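Local coordinates for protein afamin (PDB 6FAK) that carries hydrophobic molecules in body fluids, binds vitamin E and keeps lipidated Wnt proteins soluble and active, at residues L456-L461 and P487-L492; K396-Q399 and G405-Y408; K496-P501 and L536-T541; F216-I221 and S243-C248. All blocks are in the same frame, centred on the assembly; numbering follows the deposited sequence. Where two conformers were deposited one is given.

How the contacts relate
Contacts 1, 2 and 3 all belong to the third albumin repeat, whereas contact 4 lies in the second, within the binding region for hydrophobic ligands. Of the three, contact 1 is nearest contact 4: about 21 Å between centres, about 9 Å between nearest atoms. Helix 177-209 touches both, meeting Leu456 of contact 1 and Tyr245 of contact 4. Contacts 2 and 3 lie across the chain's centre from contact 4, about 34 and 41 Å from it between centres. Along the chain, 487-492 of contact 1 runs almost directly into 496-501 of contact 3, while contact 2 sits apart, its nearest atoms about 10 Å from either.

Contact 1. Residues L456-L461 and P487-L492; sequences LVFGEL and PCFESL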
loop_
_atom_site.group_PDB
_atom_site.type_symbol
_atom_site.label_atom_id
_atom_site.label_comp_id
_atom_site.label_asym_id
_atom_site.label_seq_id
_atom_site.Cartn_x
_atom_site.Cartn_y
_atom_site.Cartn_z
ATOM N N LEU A 456 -1.244 5.131 -5.137
ATOM C CA LEU A 456 -1.373 4.303 -3.961
ATOM C C LEU A 456 -2.213 4.896 -2.848
ATOM O O LEU A 456 -2.729 4.167 -2.028
ATOM C CB LEU A 456 -0.012 3.961 -3.373
ATOM C CG LEU A 456 1.019 3.305 -4.303
ATOM C CD1 LEU A 456 2.326 3.076 -3.530
ATOM C CD2 LEU A 456 0.464 2.076 -4.978
ATOM N N VAL A 457 -2.282 6.188 -2.758
ATOM C CA VAL A 457 -3.120 6.818 -1.731
ATOM C C VAL A 457 -4.582 6.370 -1.901
ATOM O O VAL A 457 -5.212 5.913 -0.944
ATOM C CB VAL A 457 -3.030 8.357 -1.825
ATOM C CG1 VAL A 457 -3.951 9.030 -0.817
ATOM C CG2 VAL A 457 -1.589 8.784 -1.557
ATOM N N PHE A 458 -5.109 6.469 -3.125
ATOM C CA PHE A 458 -6.546 6.183 -3.349
ATOM C C PHE A 458 -6.809 4.692 -3.240
ATOM O O PHE A 458 -7.928 4.271 -2.879
ATOM C CB PHE A 458 -7.089 6.918 -4.606
ATOM C CG PHE A 458 -6.860 8.416 -4.509
ATOM C CD1 PHE A 458 -7.563 9.186 -3.554
ATOM C CD2 PHE A 458 -5.865 9.044 -5.248
ATOM C CE1 PHE A 458 -7.328 10.567 -3.392
ATOM C CE2 PHE A 458 -5.615 10.415 -5.101
ATOM C CZ PHE A 458 -6.341 11.178 -4.175
ATOM N N GLY A 459 -5.763 3.896 -3.405
ATOM C CA GLY A 459 -5.838 2.473 -3.046
ATOM C C GLY A 459 -6.043 2.186 -1.578
ATOM O O GLY A 459 -6.794 1.289 -1.217
ATOM N N GLU A 460 -5.368 2.955 -0.729
ATOM C CA GLU A 460 -5.569 2.908 0.734
ATOM C C GLU A 460 -7.003 3.344 1.113
ATOM O O GLU A 460 -7.668 2.724 1.943
ATOM C CB GLU A 460 -4.593 3.863 1.407
ATOM C CG GLU A 460 -4.205 3.469 2.810
ATOM C CD GLU A 460 -2.905 2.684 2.886
ATOM O OE1 GLU A 460 -2.062 2.746 1.956
ATOM O OE2 GLU A 460 -2.739 2.015 3.913
ATOM N N LEU A 461 -7.436 4.449 0.513
ATOM C CA LEU A 461 -8.741 5.028 0.739
ATOM C C LEU A 461 -9.919 4.117 0.377
ATOM O O LEU A 461 -10.910 4.065 1.063
ATOM C CB LEU A 461 -8.868 6.303 -0.126
ATOM C CG LEU A 461 -10.114 7.193 -0.063
ATOM C CD1 LEU A 461 -10.431 7.540 1.351
ATOM C CD2 LEU A 461 -9.841 8.492 -0.811
ATOM N N PRO A 487 -7.499 10.792 -11.625
ATOM C CA PRO A 487 -8.279 11.870 -12.293
ATOM C C PRO A 487 -9.727 12.086 -11.784
ATOM O O PRO A 487 -10.159 13.225 -11.688
ATOM C CB PRO A 487 -8.280 11.460 -13.762
ATOM C CG PRO A 487 -7.077 10.579 -13.921
ATOM C CD PRO A 487 -6.798 9.919 -12.602
ATOM N N CYS A 488 -10.432 11.011 -11.460
ATOM C CA CYS A 488 -11.774 11.077 -10.892
ATOM C C CYS A 488 -11.796 11.830 -9.531
ATOM O O CYS A 488 -12.592 12.774 -9.350
ATOM C CB CYS A 488 -12.346 9.679 -10.697
ATOM S SG CYS A 488 -14.073 9.685 -10.230
ATOM N N PHE A 489 -10.935 11.399 -8.615
ATOM C CA PHE A 489 -10.746 12.057 -7.324
ATOM C C PHE A 489 -10.418 13.555 -7.437
ATOM O O PHE A 489 -10.984 14.362 -6.688
ATOM C CB PHE A 489 -9.699 11.337 -6.484
ATOM C CG PHE A 489 -10.290 10.254 -5.664
ATOM C CD1 PHE A 489 -11.039 10.571 -4.531
ATOM C CD2 PHE A 489 -10.196 8.932 -6.044
ATOM C CE1 PHE A 489 -11.660 9.579 -3.785
ATOM C CE2 PHE A 489 -10.810 7.908 -5.277
ATOM C CZ PHE A 489 -11.537 8.234 -4.142
ATOM N N GLU A 490 -9.558 13.905 -8.409
ATOM C CA GLU A 490 -9.197 15.306 -8.708
ATOM C C GLU A 490 -10.368 16.150 -9.181
ATOM O O GLU A 490 -10.308 17.347 -9.056
ATOM C CB GLU A 490 -8.078 15.412 -9.782
ATOM C CG GLU A 490 -6.739 14.707 -9.503
ATOM C CD GLU A 490 -6.108 15.031 -8.178
ATOM O OE1 GLU A 490 -6.128 16.214 -7.778
ATOM O OE2 GLU A 490 -5.561 14.105 -7.543
ATOM N N SER A 491 -11.399 15.545 -9.733
ATOM C CA SER A 491 -12.563 16.254 -10.170
ATOM C C SER A 491 -13.635 16.524 -9.088
ATOM O O SER A 491 -14.583 17.228 -9.372
ATOM C CB SER A 491 -13.206 15.503 -11.338
ATOM O OG SER A 491 -14.012 14.400 -10.889
ATOM N N LEU A 492 -13.504 15.937 -7.896
ATOM C CA LEU A 492 -14.554 15.986 -6.883
ATOM C C LEU A 492 -14.648 17.354 -6.235
ATOM O O LEU A 492 -13.672 18.001 -6.035
ATOM C CB LEU A 492 -14.323 14.935 -5.795
ATOM C CG LEU A 492 -14.393 13.472 -6.234
ATOM C CD1 LEU A 492 -14.313 12.523 -5.042
ATOM C CD2 LEU A 492 -15.637 13.177 -7.063
#
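An offset stack of Phe458 on Phe489 joins helix 446-462 to the short helix 485-490 inside the third albumin repeat. The ring centroids are 4.4 Å apart and the planes are inclined by only 13°, so the two phenyl groups lie almost flat on one another. They slide past each other in opposite directions: Phe458 CD1 sits 3.5 Å above the centre of the Phe489 ring, while Phe489 CG lies over the outer part of the Phe458 ring. The overlap extends back along the side chain, since Phe489 CB makes a CH-pi contact 4.1 Å from the Phe458 centroid, close to the ring normal. With CG anti to its carbonyl carbon (chi1 -56°), Phe458 swings its ring toward Phe489. One turn later, Leu461 brings CD2 to 3.7 Å from Phe489 CE1, approaching from the opposite direction; the same methyl lies in plane at the edge of the Phe458 ring and so fills the step left by the offset. If an alanine replaced Phe489 the stack would be gone, and a gap would probably open beside the Leu461 methyl, leaving the Phe458 ring freer to turn. The exposed Glu490 carboxylate comes no nearer than 4.4 Å, from Glu490 OE2 to Phe458 CE2. Met433 of helix 423-440 packs on Phe458, and Cys477 and Cys478 pack on Phe489. Those two cysteines are disulfide-bonded to Cys488 and Cys462 respectively, so the stacked rings lie beside the paired disulfides through adjacent cysteines that are the hallmark of the serum albumin fold.

Contact 2. Residues K396-Q399 and G405-Y408; sequences KHFQ and GLKY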
loop_
_atom_site.group_PDB
_atom_site.type_symbol
_atom_site.label_atom_id
_atom_site.label_comp_id
_atom_site.label_asym_id
_atom_site.label_seq_id
_atom_site.Cartn_x
_atom_site.Cartn_y
_atom_site.Cartn_z
ATOM N N LYS A 396 5.752 21.986 -8.789
ATOM C CA LYS A 396 6.107 23.395 -8.643
ATOM C C LYS A 396 5.557 23.925 -7.295
ATOM O O LYS A 396 6.271 24.611 -6.557
ATOM C CB LYS A 396 5.549 24.219 -9.813
ATOM C CG LYS A 396 6.013 25.673 -9.872
ATOM C CD LYS A 396 7.524 25.820 -9.675
ATOM C CE LYS A 396 8.059 27.149 -10.188
ATOM N NZ LYS A 396 7.347 28.349 -9.650
ATOM N N HIS A 397 4.304 23.585 -7.003
ATOM C CA HIS A 397 3.663 23.905 -5.733
ATOM C C HIS A 397 4.474 23.358 -4.557
ATOM O O HIS A 397 4.670 24.070 -3.587
ATOM C CB HIS A 397 2.204 23.407 -5.679
ATOM C CG HIS A 397 1.257 24.218 -6.507
ATOM N ND1 HIS A 397 1.282 25.598 -6.530
ATOM C CD2 HIS A 397 0.265 23.847 -7.348
ATOM C CE1 HIS A 397 0.344 26.039 -7.350
ATOM N NE2 HIS A 397 -0.277 24.995 -7.871
ATOM N N PHE A 398 4.944 22.112 -4.653
ATOM C CA PHE A 398 5.909 21.562 -3.690
ATOM C C PHE A 398 7.215 22.371 -3.548
ATOM O O PHE A 398 7.665 22.653 -2.392
ATOM C CB PHE A 398 6.240 20.120 -4.031
ATOM C CG PHE A 398 7.333 19.525 -3.183
ATOM C CD1 PHE A 398 7.082 19.172 -1.877
ATOM C CD2 PHE A 398 8.585 19.245 -3.717
ATOM C CE1 PHE A 398 8.076 18.594 -1.089
ATOM C CE2 PHE A 398 9.584 18.666 -2.941
ATOM C CZ PHE A 398 9.335 18.351 -1.615
ATOM N N GLN A 399 7.814 22.774 -4.673
ATOM C CA GLN A 399 9.008 23.625 -4.637
ATOM C C GLN A 399 8.712 24.962 -3.898
ATOM O O GLN A 399 9.482 25.386 -3.049
ATOM C CB GLN A 399 9.559 23.899 -6.050
ATOM C CG GLN A 399 9.982 22.678 -6.873
ATOM C CD GLN A 399 11.327 22.066 -6.492
ATOM O OE1 GLN A 399 11.436 20.842 -6.352
ATOM N NE2 GLN A 399 12.360 22.901 -6.348
ATOM N N GLY A 405 3.732 22.824 3.945
ATOM C CA GLY A 405 2.811 23.759 3.265
ATOM C C GLY A 405 1.925 23.096 2.221
ATOM O O GLY A 405 0.720 23.355 2.149
ATOM N N LEU A 406 2.514 22.210 1.426
ATOM C CA LEU A 406 1.751 21.450 0.467
ATOM C C LEU A 406 0.819 20.477 1.175
ATOM O O LEU A 406 -0.282 20.288 0.718
ATOM C CB LEU A 406 2.652 20.638 -0.500
ATOM C CG LEU A 406 1.912 19.961 -1.677
ATOM C CD1 LEU A 406 1.002 20.889 -2.476
ATOM C CD2 LEU A 406 2.895 19.281 -2.615
ATOM N N LYS A 407 1.300 19.833 2.241
ATOM C CA LYS A 407 0.499 18.888 3.022
ATOM C C LYS A 407 -0.803 19.548 3.519
ATOM O O LYS A 407 -1.873 18.952 3.380
ATOM C CB LYS A 407 1.295 18.295 4.175
ATOM C CG LYS A 407 0.554 17.235 4.973
ATOM C CD LYS A 407 1.399 16.447 5.960
ATOM C CE LYS A 407 2.325 17.267 6.863
ATOM N NZ LYS A 407 1.784 18.543 7.395
ATOM N N TYR A 408 -0.709 20.788 4.009
ATOM C CA TYR A 408 -1.868 21.499 4.546
ATOM C C TYR A 408 -2.921 21.737 3.479
ATOM O O TYR A 408 -4.138 21.604 3.743
ATOM C CB TYR A 408 -1.401 22.814 5.220
ATOM C CG TYR A 408 -0.395 22.615 6.333
ATOM C CD1 TYR A 408 -0.479 21.514 7.199
ATOM C CD2 TYR A 408 0.643 23.522 6.529
ATOM C CE1 TYR A 408 0.421 21.349 8.228
ATOM C CE2 TYR A 408 1.566 23.364 7.543
ATOM C CZ TYR A 408 1.449 22.290 8.385
ATOM O OH TYR A 408 2.363 22.081 9.367
#
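Phe398 and Leu406 meet across a sharp bend within helix 376-417. Their CA atoms are 5.9 Å apart, about half the spacing that eight residues would span in a straight alpha-helix, so the axis must turn strongly between 396-399 and 405-408. The tight part is a single methyl contact: Leu406 CD2 lies 3.7 Å from Phe398 CB and 3.9 Å from Phe398 CA, pressing on the root of the aromatic side chain and on the backbone behind it. Leu406 has CG anti to its own backbone nitrogen (chi1 -172°), which carries the isobutyl group across the inside of the bend. The Phe398 ring continues beyond this contact toward helix 423-440. On the solvent side the packing is looser. There the other leucine methyl, CD1, stands 4.2 Å from His397 CB, and the imidazole beyond that carbon leads off the contact into an exposed position. With apolar carbon alone joining the two segments, the bend is closed here by packing. Helix 423-440 lies against the buried side, where Phe437 touches both Phe398 and Leu406. Beyond the bend, Lys407 forms a salt bridge with Asp527 of helix 521-536, and Tyr408 meets Phe549 of helix 542-560 edge-to-face, tying this arm of the long helix to the later helices of the repeat.

Contact 3. Residues K496-P501 and L536-T541; sequences KTYVPP and LKHELT
The irregular segment 496-501 runs past the end of helix 521-536 and the turn after it, with Tyr498 opposite His538, their CA atoms 8.1 Å apart, and Pro500 opposite Leu536, where the CA separation narrows to 6.3 Å. After the helix the chain makes a type I beta turn from Lys537 to Leu540, which presents His538 to its partners; Thr541 then takes the N-cap position of helix 542-560. The imidazole carries most of the contact. It was modelled in two conformers, and the ring contacts given here are those of one of them. With His538 CG placed between its backbone N and carbonyl carbon (chi1 67°), the ring stands in front of both Tyr498 and Pro500. Tyr498 directs an edge at one face of it in a T-shaped pair: CD2 of Tyr498 is 4.1 Å from CG of His538, and the planes are turned 81° to each other. Pro500 comes in at about a right angle, its CD 3.8 Å from His538 CD2, and its backbone nitrogen lies over a face of the Tyr498 ring. Leu536 contributes mainly through its backbone, its side chain turning away to pack on Phe508 and Ile576. The carbonyl oxygen of Tyr498 also faces the imidazole, 3.3 Å from His538 NE2, but the angle is too poor for a hydrogen bond. The chemistry is therefore that of an edge-to-face aromatic pair and apolar packing of the proline around a ring that no directional bond from the facing loop fixes in rotation, which may be why this histidine was modelled twice.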
loop_
_atom_site.group_PDB
_atom_site.type_symbol
_atom_site.label_atom_id
_atom_site.label_comp_id
_atom_site.label_asym_id
_atom_site.label_seq_id
_atom_site.Cartn_x
_atom_site.Cartn_y
_atom_site.Cartn_z
ATOM N N LYS A 496 -21.239 18.784 0.196
ATOM C CA LYS A 496 -21.998 19.830 0.919
ATOM C C LYS A 496 -23.159 19.336 1.788
ATOM O O LYS A 496 -23.756 20.124 2.488
ATOM C CB LYS A 496 -22.486 20.928 -0.005
ATOM C CG LYS A 496 -21.383 21.884 -0.430
ATOM C CD LYS A 496 -21.043 21.635 -1.878
ATOM C CE LYS A 496 -19.804 22.380 -2.340
ATOM N NZ LYS A 496 -19.207 21.573 -3.445
ATOM N N THR A 497 -23.419 18.044 1.791
ATOM C CA THR A 497 -24.429 17.466 2.688
ATOM C C THR A 497 -23.882 17.196 4.106
ATOM O O THR A 497 -24.643 16.892 5.021
ATOM C CB THR A 497 -24.975 16.144 2.114
ATOM O OG1 THR A 497 -23.986 15.091 2.173
ATOM C CG2 THR A 497 -25.426 16.314 0.634
ATOM N N TYR A 498 -22.560 17.262 4.273
ATOM C CA TYR A 498 -21.949 16.897 5.512
ATOM C C TYR A 498 -22.305 17.875 6.638
ATOM O O TYR A 498 -22.242 19.063 6.463
ATOM C CB TYR A 498 -20.420 16.814 5.339
ATOM C CG TYR A 498 -19.656 16.583 6.614
ATOM C CD1 TYR A 498 -19.577 15.316 7.212
ATOM C CD2 TYR A 498 -18.959 17.615 7.210
ATOM C CE1 TYR A 498 -18.834 15.136 8.390
ATOM C CE2 TYR A 498 -18.244 17.421 8.381
ATOM C CZ TYR A 498 -18.188 16.184 8.945
ATOM O OH TYR A 498 -17.414 16.015 10.070
ATOM N N VAL A 499 -22.621 17.322 7.797
ATOM C CA VAL A 499 -22.758 18.068 9.056
ATOM C C VAL A 499 -21.940 17.361 10.135
ATOM O O VAL A 499 -22.148 16.186 10.385
ATOM C CB VAL A 499 -24.263 18.183 9.497
ATOM C CG1 VAL A 499 -24.413 18.903 10.863
ATOM C CG2 VAL A 499 -25.060 18.939 8.413
ATOM N N PRO A 500 -20.962 18.065 10.743
ATOM C CA PRO A 500 -20.040 17.423 11.700
ATOM C C PRO A 500 -20.748 17.108 13.025
ATOM O O PRO A 500 -21.757 17.734 13.329
ATOM C CB PRO A 500 -19.000 18.525 11.945
ATOM C CG PRO A 500 -19.770 19.787 11.756
ATOM C CD PRO A 500 -20.687 19.504 10.596
ATOM N N PRO A 501 -20.216 16.168 13.812
ATOM C CA PRO A 501 -20.625 16.097 15.205
ATOM C C PRO A 501 -20.111 17.323 15.976
ATOM O O PRO A 501 -19.390 18.127 15.425
ATOM C CB PRO A 501 -19.900 14.857 15.676
ATOM C CG PRO A 501 -18.562 14.985 14.974
ATOM C CD PRO A 501 -18.901 15.475 13.608
ATOM N N LEU A 536 -15.069 21.176 11.220
ATOM C CA LEU A 536 -15.874 22.139 11.990
ATOM C C LEU A 536 -16.425 23.295 11.102
ATOM O O LEU A 536 -17.613 23.626 11.163
ATOM C CB LEU A 536 -15.097 22.662 13.168
ATOM C CG LEU A 536 -15.857 23.797 13.922
ATOM C CD1 LEU A 536 -17.145 23.323 14.562
ATOM C CD2 LEU A 536 -14.915 24.417 14.935
ATOM N N LYS A 537 -15.568 23.826 10.249
ATOM C CA LYS A 537 -15.838 24.975 9.400
ATOM C C LYS A 537 -15.885 24.592 7.906
ATOM O O LYS A 537 -15.374 25.329 7.050
ATOM C CB LYS A 537 -14.733 25.999 9.646
ATOM C CG LYS A 537 -14.598 26.473 11.082
ATOM C CD LYS A 537 -15.848 27.205 11.514
ATOM C CE LYS A 537 -15.536 28.243 12.602
ATOM N NZ LYS A 537 -16.724 28.442 13.463
ATOM N N HIS A 538 -16.463 23.428 7.615
ATOM C CA HIS A 538 -16.574 22.908 6.244
ATOM C C HIS A 538 -17.214 23.874 5.232
ATOM O O HIS A 538 -16.887 23.804 4.039
ATOM C CB HIS A 538 -17.330 21.554 6.224
ATOM C CG HIS A 538 -18.779 21.654 6.597
ATOM N ND1 HIS A 538 -19.788 21.714 5.653
ATOM C CD2 HIS A 538 -19.395 21.694 7.803
ATOM C CE1 HIS A 538 -20.953 21.814 6.264
ATOM N NE2 HIS A 538 -20.751 21.811 7.563
ATOM N N GLU A 539 -18.108 24.741 5.717
ATOM C CA GLU A 539 -18.766 25.773 4.902
ATOM C C GLU A 539 -17.805 26.820 4.310
ATOM O O GLU A 539 -18.028 27.313 3.211
ATOM C CB GLU A 539 -19.927 26.449 5.683
ATOM C CG GLU A 539 -19.551 27.454 6.777
ATOM C CD GLU A 539 -19.090 26.849 8.108
ATOM O OE1 GLU A 539 -18.920 27.677 9.047
ATOM O OE2 GLU A 539 -18.916 25.601 8.248
ATOM N N LEU A 540 -16.738 27.127 5.029
ATOM C CA LEU A 540 -15.728 28.104 4.592
ATOM C C LEU A 540 -14.980 27.673 3.331
ATOM O O LEU A 540 -14.857 26.471 3.036
ATOM C CB LEU A 540 -14.692 28.382 5.723
ATOM C CG LEU A 540 -15.195 29.017 7.024
ATOM C CD1 LEU A 540 -14.018 29.532 7.846
ATOM C CD2 LEU A 540 -16.242 30.098 6.783
ATOM N N THR A 541 -14.498 28.654 2.561
ATOM C CA THR A 541 -13.693 28.356 1.378
ATOM C C THR A 541 -12.317 27.828 1.805
ATOM O O THR A 541 -11.866 28.109 2.894
ATOM C CB THR A 541 -13.423 29.599 0.465
ATOM O OG1 THR A 541 -12.644 30.567 1.191
ATOM C CG2 THR A 541 -14.722 30.269 -0.066
#

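Contact 4. Residues F216-I221 and S243-C248; sequences FIYIAI and SNYDGC
Tyr218 lays CE1 over one face of the Tyr245 ring, joining helix 216-225 to helix 231-250 in the part of the second albumin repeat that forms the pocket for hydrophobic ligands. The planes differ by only 14°, yet the centroids are 5.1 Å apart: the phenols are nearly parallel but displaced, with little of one ring above the other. The closest ring atoms are Tyr218 CE1 and Tyr245 CD2, at 3.7 Å. Tyr218 OH passes beyond the aromatic carbons to lie 3.5 Å from Tyr245 CB. A chi1 of -33°, well off a staggered value, suggests some strain in how Tyr218 is set. Its hydroxyl is hydrogen-bonded at 3.0 Å to a water, which in turn donates to Asp246 OD1 over 2.9 Å. A phenylalanine in place of Tyr218 would probably keep the slid ring contact but leave that water without its link to helix 216-225. Tyr198 and Phe153 pack on Tyr245, whose side chain also lies about 4 Å from a tetraethylene glycol, probably a crystallisation additive, though such molecules often settle in pockets. The contact thus couples apolar ring packing within the ligand-binding region with one water-mediated polar link, which accommodates the Tyr218 hydroxyl between the two helices.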
loop_
_atom_site.group_PDB
_atom_site.type_symbol
_atom_site.label_atom_id
_atom_site.label_comp_id
_atom_site.label_asym_id
_atom_site.label_seq_id
_atom_site.Cartn_x
_atom_site.Cartn_y
_atom_site.Cartn_z
ATOM N N PHE A 216 -3.277 -6.915 -16.128
ATOM C CA PHE A 216 -2.666 -5.844 -16.921
ATOM C C PHE A 216 -1.616 -5.015 -16.159
ATOM O O PHE A 216 -0.594 -4.594 -16.737
ATOM C CB PHE A 216 -3.725 -5.015 -17.648
ATOM C CG PHE A 216 -4.250 -5.716 -18.860
ATOM C CD1 PHE A 216 -5.137 -6.802 -18.739
ATOM C CD2 PHE A 216 -3.794 -5.392 -20.118
ATOM C CE1 PHE A 216 -5.604 -7.486 -19.869
ATOM C CE2 PHE A 216 -4.240 -6.087 -21.249
ATOM C CZ PHE A 216 -5.118 -7.136 -21.138
ATOM N N ILE A 217 -1.834 -4.882 -14.855
ATOM C CA ILE A 217 -0.854 -4.269 -13.982
ATOM C C ILE A 217 0.475 -5.014 -14.045
ATOM O O ILE A 217 1.495 -4.383 -14.122
ATOM C CB ILE A 217 -1.311 -4.222 -12.490
ATOM C CG1 ILE A 217 -2.487 -3.289 -12.331
ATOM C CG2 ILE A 217 -0.165 -3.768 -11.560
ATOM C CD1 ILE A 217 -3.058 -3.324 -10.925
ATOM N N TYR A 218 0.449 -6.348 -13.989
ATOM C CA TYR A 218 1.665 -7.141 -13.948
ATOM C C TYR A 218 2.335 -7.146 -15.318
ATOM O O TYR A 218 3.573 -7.185 -15.434
ATOM C CB TYR A 218 1.426 -8.599 -13.434
ATOM C CG TYR A 218 0.338 -8.825 -12.373
ATOM C CD1 TYR A 218 0.312 -8.071 -11.189
ATOM C CD2 TYR A 218 -0.615 -9.845 -12.519
ATOM C CE1 TYR A 218 -0.693 -8.283 -10.226
ATOM C CE2 TYR A 218 -1.583 -10.094 -11.547
ATOM C CZ TYR A 218 -1.640 -9.299 -10.402
ATOM O OH TYR A 218 -2.651 -9.511 -9.468
ATOM N N ILE A 219 1.540 -7.139 -16.383
ATOM C CA ILE A 219 2.130 -7.052 -17.727
ATOM C C ILE A 219 2.879 -5.748 -17.824
ATOM O O ILE A 219 4.037 -5.707 -18.301
ATOM C CB ILE A 219 1.088 -7.152 -18.870
ATOM C CG1 ILE A 219 0.421 -8.537 -18.919
ATOM C CG2 ILE A 219 1.768 -6.847 -20.223
ATOM C CD1 ILE A 219 -0.910 -8.561 -19.667
ATOM N N ALA A 220 2.240 -4.665 -17.376
ATOM C CA ALA A 220 2.882 -3.353 -17.515
ATOM C C ALA A 220 4.168 -3.265 -16.697
ATOM O O ALA A 220 5.147 -2.840 -17.228
ATOM C CB ALA A 220 1.941 -2.208 -17.168
ATOM N N ILE A 221 4.158 -3.706 -15.424
ATOM C CA ILE A 221 5.328 -3.616 -14.539
ATOM C C ILE A 221 6.466 -4.523 -15.013
ATOM O O ILE A 221 7.644 -4.104 -15.053
ATOM C CB ILE A 221 4.991 -4.014 -13.079
ATOM C CG1 ILE A 221 4.100 -2.958 -12.416
ATOM C CG2 ILE A 221 6.269 -4.177 -12.222
ATOM C CD1 ILE A 221 3.435 -3.453 -11.132
ATOM N N SER A 243 -1.199 -15.810 -9.798
ATOM C CA SER A 243 -1.389 -16.838 -8.752
ATOM C C SER A 243 -0.776 -16.431 -7.426
ATOM O O SER A 243 -1.402 -16.596 -6.390
ATOM C CB SER A 243 -0.803 -18.222 -9.217
ATOM O OG SER A 243 -1.620 -18.645 -10.284
ATOM N N ASN A 244 0.430 -15.872 -7.462
ATOM C CA ASN A 244 1.110 -15.366 -6.298
ATOM C C ASN A 244 0.277 -14.304 -5.568
ATOM O O ASN A 244 0.089 -14.399 -4.342
ATOM C CB ASN A 244 2.469 -14.800 -6.734
ATOM C CG ASN A 244 3.421 -14.537 -5.596
ATOM O OD1 ASN A 244 3.157 -14.838 -4.421
ATOM N ND2 ASN A 244 4.597 -14.017 -5.964
ATOM N N TYR A 245 -0.225 -13.302 -6.288
ATOM C CA TYR A 245 -1.168 -12.342 -5.682
ATOM C C TYR A 245 -2.476 -12.979 -5.182
ATOM O O TYR A 245 -2.939 -12.591 -4.147
ATOM C CB TYR A 245 -1.495 -11.154 -6.595
ATOM C CG TYR A 245 -0.434 -10.155 -6.523
ATOM C CD1 TYR A 245 -0.491 -9.133 -5.590
ATOM C CD2 TYR A 245 0.643 -10.214 -7.357
ATOM C CE1 TYR A 245 0.509 -8.204 -5.513
ATOM C CE2 TYR A 245 1.642 -9.287 -7.282
ATOM C CZ TYR A 245 1.560 -8.279 -6.346
ATOM O OH TYR A 245 2.579 -7.386 -6.225
ATOM N N ASP A 246 -3.040 -13.956 -5.890
ATOM C CA ASP A 246 -4.258 -14.597 -5.423
ATOM C C ASP A 246 -4.087 -15.130 -3.962
ATOM O O ASP A 246 -4.961 -14.893 -3.106
ATOM C CB ASP A 246 -4.763 -15.726 -6.356
ATOM C CG ASP A 246 -5.373 -15.193 -7.687
ATOM O OD1 ASP A 246 -5.666 -13.968 -7.833
ATOM O OD2 ASP A 246 -5.500 -16.030 -8.616
ATOM N N GLY A 247 -2.994 -15.839 -3.694
ATOM C CA GLY A 247 -2.775 -16.451 -2.370
ATOM C C GLY A 247 -2.358 -15.402 -1.347
ATOM O O GLY A 247 -2.779 -15.437 -0.191
ATOM N N CYS A 248 -1.477 -14.498 -1.764
ATOM C CA CYS A 248 -0.938 -13.517 -0.864
ATOM C C CYS A 248 -2.073 -12.566 -0.434
ATOM O O CYS A 248 -2.150 -12.219 0.751
ATOM C CB CYS A 248 0.231 -12.773 -1.500
ATOM S SG CYS A 248 1.751 -13.729 -1.771
HETATM O O HOH W 1 -4.089 -12.145 -9.383
#